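Local coordinates for protein uncharacterized RNA methyltransferase pyrab10780 (Pyrococcus abyssi, PDB 2JJQ) that methylates carbon 5 of uridine 54 in tRNA, using S-adenosyl-L-methionine as the methyl donor, at residues Phe270-Ser275 and Leu409-His414; Val119-Ile124 and Ser275-Asn280. All coordinates share one frame; numbering follows the deposited sequence.

Overall arrangement
Both contacts gather round the start of helix 275-288 in the methyltransferase part of the chain, and they share Ser275. Contact 1 is the core one, near the middle of the molecule: the loop leading into the helix meets the loop after strand 403-409, beside the bound S-adenosyl-L-homocysteine and the predicted catalytic residues. Contact 2 sets the first turns of that helix against the loop after edge strand 117-119 and is only partly buried, with Pro122 and Lys123 exposed. Contact 1 works through the Asn274 and Gln272 amides, Met411 and a water; contact 2 pairs a glutamine-to-backbone bond with proline packing and a lysine chain over a tyrosine. Asn274 to Ser121 and Asp410 to Val119 tie the two together.

Contact 1. Residues Phe270-Ser275 and Leu409-His414; sequences FFQTNS and LDMFPH. With SAH (S-adenosyl-L-homocysteine), chain B.
Asn274 reaches Met411 because its CG stands trans to the backbone N (chi1 177°), which carries the amide across to the loop after strand 403-409. In Met411, bends at chi2 (-76°) and chi3 bring the methyl back to Asn274, with CE 3.7 Å from Asn274 CB. The hydrogen bond between them, Asn274 ND2 to Met411 O, is 3.2 Å long. The acceptor lies in the plane of the Asn274 amide, but the donor sits well above the carbonyl plane of Met411, away from its lone pairs. ND2 also donates to Ser121 OG, while OD1 accepts from Gln277 N, Asn274 being the N-cap of helix 275-288; an asparagine, with donor and acceptor on one short stem, suits this junction.

A second grip on Met411 O comes from a water, which donates to it at 2.8 Å and is itself 2.8 Å from Thr273 OG1. The Thr273 hydroxyl thus joins the loops through solvent, close to the Phe412 ring. Gln272 faces two ways: OE1 touches Met411 CE at 3.9 Å, and NE2 donates to SAH OXT at 3.0 Å, holding the carboxylate of the cofactor product. The flexible, unbranched Met411 side chain puts its methyl against both Gln272 and Asn274, and it also packs on Glu419, the predicted proton acceptor; Phe412 lies near Cys387, the predicted nucleophile.

Gln277 of helix 275-288 packs against the Met411 side chain. Asp410 is held by Lys104 and Tyr97 of helix 97-112, and Leu409 pairs with Glu419 of strand 419-424.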
ATOM      1  N   PHE A 270      -7.106  -3.541   6.294  1.00 16.05           N
ATOM      2  CA  PHE A 270      -6.281  -2.943   5.199  1.00 15.43           C
ATOM      3  C   PHE A 270      -7.153  -1.941   4.446  1.00 15.24           C
ATOM      4  O   PHE A 270      -8.337  -2.185   4.268  1.00 14.71           O
ATOM      5  CB  PHE A 270      -5.769  -4.012   4.234  1.00 18.62           C
ATOM      6  CG  PHE A 270      -5.178  -3.438   2.970  1.00 19.68           C
ATOM      7  CD1 PHE A 270      -3.880  -2.951   2.966  1.00 25.26           C
ATOM      8  CD2 PHE A 270      -5.960  -3.265   1.829  1.00 24.08           C
ATOM      9  CE1 PHE A 270      -3.350  -2.381   1.813  1.00 23.23           C
ATOM     10  CE2 PHE A 270      -5.425  -2.698   0.675  1.00 22.28           C
ATOM     11  CZ  PHE A 270      -4.142  -2.266   0.664  1.00 23.66           C
ATOM     12  N   PHE A 271      -6.580  -0.819   4.022  1.00 13.43           N
ATOM     13  CA  PHE A 271      -7.272   0.104   3.103  1.00 13.94           C
ATOM     14  C   PHE A 271      -6.177   0.665   2.135  1.00 15.22           C
ATOM     15  O   PHE A 271      -4.999   0.831   2.546  1.00 13.49           O
ATOM     16  CB  PHE A 271      -7.946   1.273   3.861  1.00 14.58           C
ATOM     17  CG  PHE A 271      -8.874   2.089   2.965  1.00 16.25           C
ATOM     18  CD1 PHE A 271     -10.077   1.553   2.545  1.00 18.86           C
ATOM     19  CD2 PHE A 271      -8.493   3.343   2.499  1.00 17.20           C
ATOM     20  CE1 PHE A 271     -10.927   2.271   1.676  1.00 19.10           C
ATOM     21  CE2 PHE A 271      -9.355   4.076   1.627  1.00 18.73           C
ATOM     22  CZ  PHE A 271     -10.552   3.517   1.223  1.00 19.74           C
ATOM     23  N   GLN A 272      -6.531   0.855   0.856  1.00 12.80           N
ATOM     24  CA  GLN A 272      -5.557   1.394  -0.064  1.00 13.78           C
ATOM     25  C   GLN A 272      -4.816   2.577   0.630  1.00 13.14           C
ATOM     26  O   GLN A 272      -5.460   3.440   1.255  1.00 14.36           O
ATOM     27  CB  GLN A 272      -6.259   1.924  -1.323  1.00 14.28           C
ATOM     28  CG  GLN A 272      -7.228   0.925  -1.956  1.00 18.47           C
ATOM     29  CD  GLN A 272      -6.429  -0.084  -2.694  1.00 25.07           C
ATOM     30  OE1 GLN A 272      -5.284   0.190  -3.068  1.00 28.86           O
ATOM     31  NE2 GLN A 272      -6.992  -1.277  -2.890  1.00 25.53           N
ATOM     32  N   THR A 273      -3.488   2.642   0.478  1.00 13.50           N
ATOM     33  CA  THR A 273      -2.687   3.599   1.256  1.00 14.47           C
ATOM     34  C   THR A 273      -2.622   5.005   0.672  1.00 13.61           C
ATOM     35  O   THR A 273      -2.189   5.912   1.361  1.00 13.68           O
ATOM     36  CB  THR A 273      -1.269   3.105   1.464  1.00 16.33           C
ATOM     37  OG1 THR A 273      -0.689   2.809   0.184  1.00 15.10           O
ATOM     38  CG2 THR A 273      -1.290   1.810   2.290  1.00 18.03           C
ATOM     39  N   ASN A 274      -2.985   5.167  -0.594  1.00 12.15           N
ATOM     40  CA  ASN A 274      -2.947   6.483  -1.227  1.00 12.57           C
ATOM     41  C   ASN A 274      -4.385   6.905  -1.493  1.00 12.21           C
ATOM     42  O   ASN A 274      -5.015   6.475  -2.439  1.00 10.62           O
ATOM     43  CB  ASN A 274      -2.069   6.419  -2.481  1.00 12.39           C
ATOM     44  CG  ASN A 274      -2.031   7.728  -3.253  1.00 13.78           C
ATOM     45  OD1 ASN A 274      -2.891   8.612  -3.089  1.00 12.02           O
ATOM     46  ND2 ASN A 274      -1.072   7.815  -4.177  1.00 11.67           N
ATOM     47  N   SER A 275      -4.918   7.732  -0.614  1.00 11.36           N
ATOM     48  CA  SER A 275      -6.359   7.992  -0.723  1.00 12.81           C
ATOM     49  C   SER A 275      -6.666   8.701  -2.030  1.00 12.96           C
ATOM     50  O   SER A 275      -7.748   8.504  -2.607  1.00 12.73           O
ATOM     51  CB  SER A 275      -6.859   8.832   0.456  1.00 13.64           C
ATOM     52  OG  SER A 275      -6.728   8.074   1.658  1.00 13.10           O
ATOM     53  N   LEU A 409      -1.913   3.105 -12.505  1.00 14.10           N
ATOM     54  CA  LEU A 409      -2.153   4.291 -11.633  1.00 13.49           C
ATOM     55  C   LEU A 409      -0.967   4.314 -10.692  1.00 13.99           C
ATOM     56  O   LEU A 409      -0.578   3.266 -10.142  1.00 15.93           O
ATOM     57  CB  LEU A 409      -3.451   4.194 -10.850  1.00 14.44           C
ATOM     58  CG  LEU A 409      -4.686   4.314 -11.745  1.00 16.25           C
ATOM     59  CD1 LEU A 409      -4.951   2.904 -12.190  1.00 21.38           C
ATOM     60  CD2 LEU A 409      -5.862   4.829 -10.897  1.00 23.19           C
ATOM     61  N   ASP A 410      -0.337   5.479 -10.569  1.00 12.98           N
ATOM     62  CA  ASP A 410       0.754   5.588  -9.616  1.00 14.23           C
ATOM     63  C   ASP A 410       0.190   5.635  -8.178  1.00 13.84           C
ATOM     64  O   ASP A 410       0.012   6.707  -7.574  1.00 14.43           O
ATOM     65  CB  ASP A 410       1.674   6.782  -9.899  1.00 14.08           C
ATOM     66  CG  ASP A 410       2.890   6.755  -8.999  1.00 15.99           C
ATOM     67  OD1 ASP A 410       3.214   5.644  -8.533  1.00 16.85           O
ATOM     68  OD2 ASP A 410       3.472   7.807  -8.657  1.00 17.76           O
ATOM     69  N   MET A 411      -0.075   4.463  -7.625  1.00 13.19           N
ATOM     70  CA  MET A 411      -0.600   4.399  -6.277  1.00 14.43           C
ATOM     71  C   MET A 411       0.535   4.636  -5.290  1.00 14.27           C
ATOM     72  O   MET A 411       0.295   4.958  -4.087  1.00 14.08           O
ATOM     73  CB  MET A 411      -1.259   3.006  -6.037  1.00 13.87           C
ATOM     74  CG  MET A 411      -2.658   2.900  -6.767  1.00 19.51           C
ATOM     75  SD  MET A 411      -3.971   3.818  -5.883  1.00 27.20           S
ATOM     76  CE  MET A 411      -3.458   3.496  -4.194  1.00 16.52           C
ATOM     77  N   PHE A 412       1.774   4.504  -5.775  1.00 14.37           N
ATOM     78  CA  PHE A 412       2.925   4.409  -4.858  1.00 14.46           C
ATOM     79  C   PHE A 412       4.072   5.360  -5.266  1.00 14.71           C
ATOM     80  O   PHE A 412       5.190   4.903  -5.578  1.00 13.53           O
ATOM     81  CB  PHE A 412       3.452   2.982  -4.833  1.00 13.96           C
ATOM     82  CG  PHE A 412       2.384   1.969  -4.610  1.00 14.14           C
ATOM     83  CD1 PHE A 412       1.858   1.771  -3.364  1.00 19.73           C
ATOM     84  CD2 PHE A 412       1.910   1.240  -5.669  1.00 14.85           C
ATOM     85  CE1 PHE A 412       0.832   0.807  -3.140  1.00 22.62           C
ATOM     86  CE2 PHE A 412       0.891   0.286  -5.472  1.00 19.69           C
ATOM     87  CZ  PHE A 412       0.365   0.073  -4.210  1.00 20.65           C
ATOM     88  N   PRO A 413       3.812   6.652  -5.208  1.00 14.03           N
ATOM     89  CA  PRO A 413       4.878   7.620  -5.524  1.00 15.29           C
ATOM     90  C   PRO A 413       6.171   7.356  -4.722  1.00 14.88           C
ATOM     91  O   PRO A 413       6.118   6.943  -3.548  1.00 13.12           O
ATOM     92  CB  PRO A 413       4.282   8.950  -5.062  1.00 16.25           C
ATOM     93  CG  PRO A 413       2.757   8.747  -5.113  1.00 17.42           C
ATOM     94  CD  PRO A 413       2.533   7.295  -4.808  1.00 15.41           C
ATOM     95  N   HIS A 414       7.335   7.646  -5.340  1.00 14.60           N
ATOM     96  CA  HIS A 414       8.637   7.523  -4.683  1.00 14.13           C
ATOM     97  C   HIS A 414       9.086   6.086  -4.459  1.00 15.14           C
ATOM     98  O   HIS A 414      10.089   5.862  -3.781  1.00 16.84           O
ATOM     99  CB  HIS A 414       8.744   8.309  -3.364  1.00 15.04           C
ATOM    100  CG  HIS A 414       8.178   9.687  -3.450  1.00 16.10           C
ATOM    101  ND1 HIS A 414       8.629  10.614  -4.367  1.00 15.60           N
ATOM    102  CD2 HIS A 414       7.183  10.299  -2.752  1.00 20.89           C
ATOM    103  CE1 HIS A 414       7.962  11.750  -4.224  1.00 17.12           C
ATOM    104  NE2 HIS A 414       7.065  11.585  -3.253  1.00 20.05           N
TER
HETATM  105  N   SAH B1406      -9.574  -5.410  -3.465  1.00 21.75           N
HETATM  106  CA  SAH B1406      -9.033  -5.324  -2.069  1.00 23.85           C
HETATM  107  CB  SAH B1406      -7.551  -5.695  -2.029  1.00 22.33           C
HETATM  108  CG  SAH B1406      -7.292  -7.141  -2.387  1.00 22.54           C
HETATM  109  SD  SAH B1406      -5.712  -7.591  -1.650  1.00 23.82           S
HETATM  110  C   SAH B1406      -9.158  -3.890  -1.609  1.00 25.26           C
HETATM  111  O   SAH B1406      -8.964  -3.533  -0.436  1.00 26.29           O
HETATM  112  OXT SAH B1406      -9.436  -3.037  -2.439  1.00 26.66           O
HETATM  113  C5' SAH B1406      -5.775  -9.329  -2.006  1.00 19.92           C
HETATM  114  C4' SAH B1406      -6.858 -10.008  -1.149  1.00 18.67           C
HETATM  115  O4' SAH B1406      -6.824 -11.453  -1.287  1.00 18.29           O
HETATM  116  C3' SAH B1406      -6.731  -9.750   0.352  1.00 19.19           C
HETATM  117  O3' SAH B1406      -7.915  -9.060   0.802  1.00 18.55           O
HETATM  118  C2' SAH B1406      -6.576 -11.161   0.974  1.00 18.26           C
HETATM  119  O2' SAH B1406      -7.239 -11.364   2.226  1.00 15.10           O
HETATM  120  C1' SAH B1406      -7.218 -12.059  -0.041  1.00 17.31           C
HETATM  121  N9  SAH B1406      -6.669 -13.397  -0.235  1.00 19.79           N
HETATM  122  C8  SAH B1406      -5.376 -13.791  -0.155  1.00 18.96           C
HETATM  123  N7  SAH B1406      -5.288 -15.094  -0.534  1.00 20.01           N
HETATM  124  C5  SAH B1406      -6.513 -15.515  -0.889  1.00 20.24           C
HETATM  125  C6  SAH B1406      -7.119 -16.766  -1.390  1.00 21.71           C
HETATM  126  N6  SAH B1406      -6.305 -17.836  -1.567  1.00 23.21           N
HETATM  127  N1  SAH B1406      -8.471 -16.759  -1.634  1.00 20.51           N
HETATM  128  C2  SAH B1406      -9.248 -15.671  -1.439  1.00 22.22           C
HETATM  129  N3  SAH B1406      -8.750 -14.518  -0.971  1.00 16.59           N
HETATM  130  C4  SAH B1406      -7.428 -14.393  -0.703  1.00 20.62           C
HETATM  131  O   HOH W   1       0.695   4.732  -1.279  1.00 25.46           O

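Contact 2. Residues Val119-Ile124 and Ser275-Asn280; sequences VPSPKI and SYQAVN
The Tyr276 ring carries the aliphatic chain of Lys123 over one face, while Phe202 meets the ring edge-to-face. Lys123 CD stands 3.7 Å from the ring centroid and 21° off its normal, a CH-pi contact, and CE continues to the rim, 3.3 Å from Tyr276 OH. The extended lysine chain lays CD and CE over the ring, and the bend at chi4 (-85°) turns NZ aside. A long aliphatic chain suits this exposed border, where its carbons lie over the aromatic face. Nearer the helix, Pro122 CB packs on Tyr276 CB at 3.9 Å, a compact, rigid ring fitting closely against the first turn.

The amide of Gln277 makes the polar join. NE2 donates to Val119 O at 3.0 Å; that oxygen lies in the amide plane, although the donor stands above the carbonyl plane of Val119 and the bond is bent, 131° at the hydrogen. The same nitrogen also donates to Asp410 O, so one glutamine links two loop backbones, which its length makes possible. The amide oxygen is held as well: Asn280 ND2, one turn on, donates to Gln277 OE1 at 3.0 Å, helping to fix the flip of the amide. Asn280 ND2 also lies 3.9 Å from both Val119 CG1 and Pro122 CG, between the two hydrophobic side chains.

Ser121 closes the loop on itself through OG to Lys123 O, 2.7 Å. Around this junction, Val119 pairs with strand 403-409 at the sheet edge, Pro120 packs on helix 97-112, and the far side of helix 275-288 rests on strand 254-258 through Ala278 and Val279.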
ATOM      1  N   VAL A 119      -1.088   7.002 -14.708  1.00 13.77           N
ATOM      2  CA  VAL A 119      -1.779   8.184 -14.154  1.00 14.83           C
ATOM      3  C   VAL A 119      -1.055   8.674 -12.909  1.00 14.00           C
ATOM      4  O   VAL A 119      -0.843   7.870 -11.982  1.00 13.76           O
ATOM      5  CB  VAL A 119      -3.244   7.819 -13.811  1.00 13.91           C
ATOM      6  CG1 VAL A 119      -4.040   9.015 -13.202  1.00 14.35           C
ATOM      7  CG2 VAL A 119      -3.934   7.177 -15.042  1.00 14.85           C
ATOM      8  N   PRO A 120      -0.651   9.963 -12.898  1.00 13.68           N
ATOM      9  CA  PRO A 120       0.058  10.547 -11.749  1.00 13.96           C
ATOM     10  C   PRO A 120      -0.815  10.533 -10.533  1.00 12.82           C
ATOM     11  O   PRO A 120      -2.054  10.632 -10.636  1.00 12.64           O
ATOM     12  CB  PRO A 120       0.335  12.017 -12.179  1.00 14.99           C
ATOM     13  CG  PRO A 120       0.056  12.083 -13.648  1.00 16.71           C
ATOM     14  CD  PRO A 120      -0.918  10.968 -13.949  1.00 13.86           C
ATOM     15  N   SER A 121      -0.198  10.307  -9.373  1.00 12.77           N
ATOM     16  CA  SER A 121      -0.901  10.532  -8.110  1.00 13.25           C
ATOM     17  C   SER A 121      -1.280  12.036  -8.003  1.00 13.30           C
ATOM     18  O   SER A 121      -0.446  12.907  -8.369  1.00 14.31           O
ATOM     19  CB  SER A 121      -0.030  10.096  -6.949  1.00 13.31           C
ATOM     20  OG  SER A 121      -0.736  10.280  -5.730  1.00 13.86           O
ATOM     21  N   PRO A 122      -2.544  12.338  -7.606  1.00 13.64           N
ATOM     22  CA  PRO A 122      -2.995  13.745  -7.522  1.00 15.02           C
ATOM     23  C   PRO A 122      -2.125  14.535  -6.576  1.00 15.82           C
ATOM     24  O   PRO A 122      -1.935  15.753  -6.788  1.00 17.64           O
ATOM     25  CB  PRO A 122      -4.430  13.603  -7.007  1.00 15.88           C
ATOM     26  CG  PRO A 122      -4.930  12.325  -7.689  1.00 13.80           C
ATOM     27  CD  PRO A 122      -3.688  11.406  -7.658  1.00 14.09           C
ATOM     28  N   LYS A 123      -1.596  13.869  -5.554  1.00 14.53           N
ATOM     29  CA  LYS A 123      -0.645  14.487  -4.612  1.00 15.58           C
ATOM     30  C   LYS A 123       0.505  13.565  -4.396  1.00 16.57           C
ATOM     31  O   LYS A 123       0.323  12.366  -4.454  1.00 16.28           O
ATOM     32  CB  LYS A 123      -1.285  14.799  -3.271  1.00 15.18           C
ATOM     33  CG  LYS A 123      -2.461  15.777  -3.313  1.00 19.50           C
ATOM     34  CD  LYS A 123      -2.797  16.130  -1.858  1.00 21.54           C
ATOM     35  CE  LYS A 123      -3.953  17.127  -1.740  1.00 27.82           C
ATOM     36  NZ  LYS A 123      -3.547  18.544  -1.863  1.00 31.02           N
ATOM     37  N   ILE A 124       1.708  14.095  -4.150  1.00 16.21           N
ATOM     38  CA  ILE A 124       2.826  13.177  -3.923  1.00 17.98           C
ATOM     39  C   ILE A 124       3.499  13.441  -2.600  1.00 19.41           C
ATOM     40  O   ILE A 124       4.499  12.786  -2.256  1.00 21.29           O
ATOM     41  CB  ILE A 124       3.891  13.290  -5.012  1.00 17.73           C
ATOM     42  CG1 ILE A 124       4.361  14.751  -5.134  1.00 15.27           C
ATOM     43  CG2 ILE A 124       3.359  12.782  -6.364  1.00 15.39           C
ATOM     44  CD1 ILE A 124       5.580  14.877  -6.082  1.00 18.72           C
ATOM     45  N   SER A 275      -4.918   7.732  -0.614  1.00 11.36           N
ATOM     46  CA  SER A 275      -6.359   7.992  -0.723  1.00 12.81           C
ATOM     47  C   SER A 275      -6.666   8.701  -2.030  1.00 12.96           C
ATOM     48  O   SER A 275      -7.748   8.504  -2.607  1.00 12.73           O
ATOM     49  CB  SER A 275      -6.859   8.832   0.456  1.00 13.64           C
ATOM     50  OG  SER A 275      -6.728   8.074   1.658  1.00 13.10           O
ATOM     51  N   TYR A 276      -5.729   9.532  -2.504  1.00 12.83           N
ATOM     52  CA  TYR A 276      -6.040  10.408  -3.667  1.00 13.94           C
ATOM     53  C   TYR A 276      -6.157   9.605  -4.914  1.00 14.55           C
ATOM     54  O   TYR A 276      -7.125   9.737  -5.680  1.00 14.03           O
ATOM     55  CB  TYR A 276      -4.978  11.482  -3.818  1.00 14.18           C
ATOM     56  CG  TYR A 276      -5.123  12.504  -2.707  1.00 17.63           C
ATOM     57  CD1 TYR A 276      -6.008  13.566  -2.837  1.00 21.39           C
ATOM     58  CD2 TYR A 276      -4.446  12.347  -1.492  1.00 18.89           C
ATOM     59  CE1 TYR A 276      -6.185  14.498  -1.790  1.00 22.57           C
ATOM     60  CE2 TYR A 276      -4.611  13.279  -0.456  1.00 21.75           C
ATOM     61  CZ  TYR A 276      -5.486  14.332  -0.616  1.00 23.84           C
ATOM     62  OH  TYR A 276      -5.638  15.276   0.393  1.00 26.31           O
ATOM     63  N   GLN A 277      -5.202   8.702  -5.081  1.00 14.20           N
ATOM     64  CA  GLN A 277      -5.260   7.783  -6.239  1.00 13.93           C
ATOM     65  C   GLN A 277      -6.336   6.758  -6.064  1.00 12.67           C
ATOM     66  O   GLN A 277      -6.817   6.208  -7.054  1.00 11.87           O
ATOM     67  CB  GLN A 277      -4.048   6.939  -6.321  1.00 17.34           C
ATOM     68  CG  GLN A 277      -3.030   7.322  -7.210  1.00 22.46           C
ATOM     69  CD  GLN A 277      -3.360   7.570  -8.705  1.00 16.63           C
ATOM     70  OE1 GLN A 277      -4.508   7.735  -9.201  1.00 16.98           O
ATOM     71  NE2 GLN A 277      -2.268   7.728  -9.399  1.00 14.61           N
ATOM     72  N   ALA A 278      -6.657   6.415  -4.812  1.00 11.67           N
ATOM     73  CA  ALA A 278      -7.702   5.412  -4.582  1.00 11.54           C
ATOM     74  C   ALA A 278      -8.986   5.907  -5.250  1.00 10.74           C
ATOM     75  O   ALA A 278      -9.787   5.107  -5.692  1.00 10.27           O
ATOM     76  CB  ALA A 278      -7.902   5.214  -3.098  1.00 12.11           C
ATOM     77  N   VAL A 279      -9.210   7.223  -5.234  1.00 11.20           N
ATOM     78  CA  VAL A 279     -10.410   7.802  -5.855  1.00 10.09           C
ATOM     79  C   VAL A 279     -10.347   7.456  -7.355  1.00 11.06           C
ATOM     80  O   VAL A 279     -11.347   7.007  -7.936  1.00 10.62           O
ATOM     81  CB  VAL A 279     -10.512   9.316  -5.618  1.00 12.08           C
ATOM     82  CG1 VAL A 279     -11.638   9.919  -6.460  1.00 13.00           C
ATOM     83  CG2 VAL A 279     -10.754   9.580  -4.097  1.00 10.49           C
ATOM     84  N   ASN A 280      -9.196   7.680  -7.986  1.00 10.77           N
ATOM     85  CA  ASN A 280      -9.101   7.351  -9.436  1.00 11.80           C
ATOM     86  C   ASN A 280      -9.279   5.845  -9.680  1.00 12.27           C
ATOM     87  O   ASN A 280      -9.863   5.442 -10.676  1.00 11.47           O
ATOM     88  CB  ASN A 280      -7.762   7.796  -9.977  1.00 13.39           C
ATOM     89  CG  ASN A 280      -7.670   9.292 -10.103  1.00 14.76           C
ATOM     90  OD1 ASN A 280      -8.703  10.000 -10.153  1.00 16.67           O
ATOM     91  ND2 ASN A 280      -6.453   9.799 -10.183  1.00 14.53           N
TER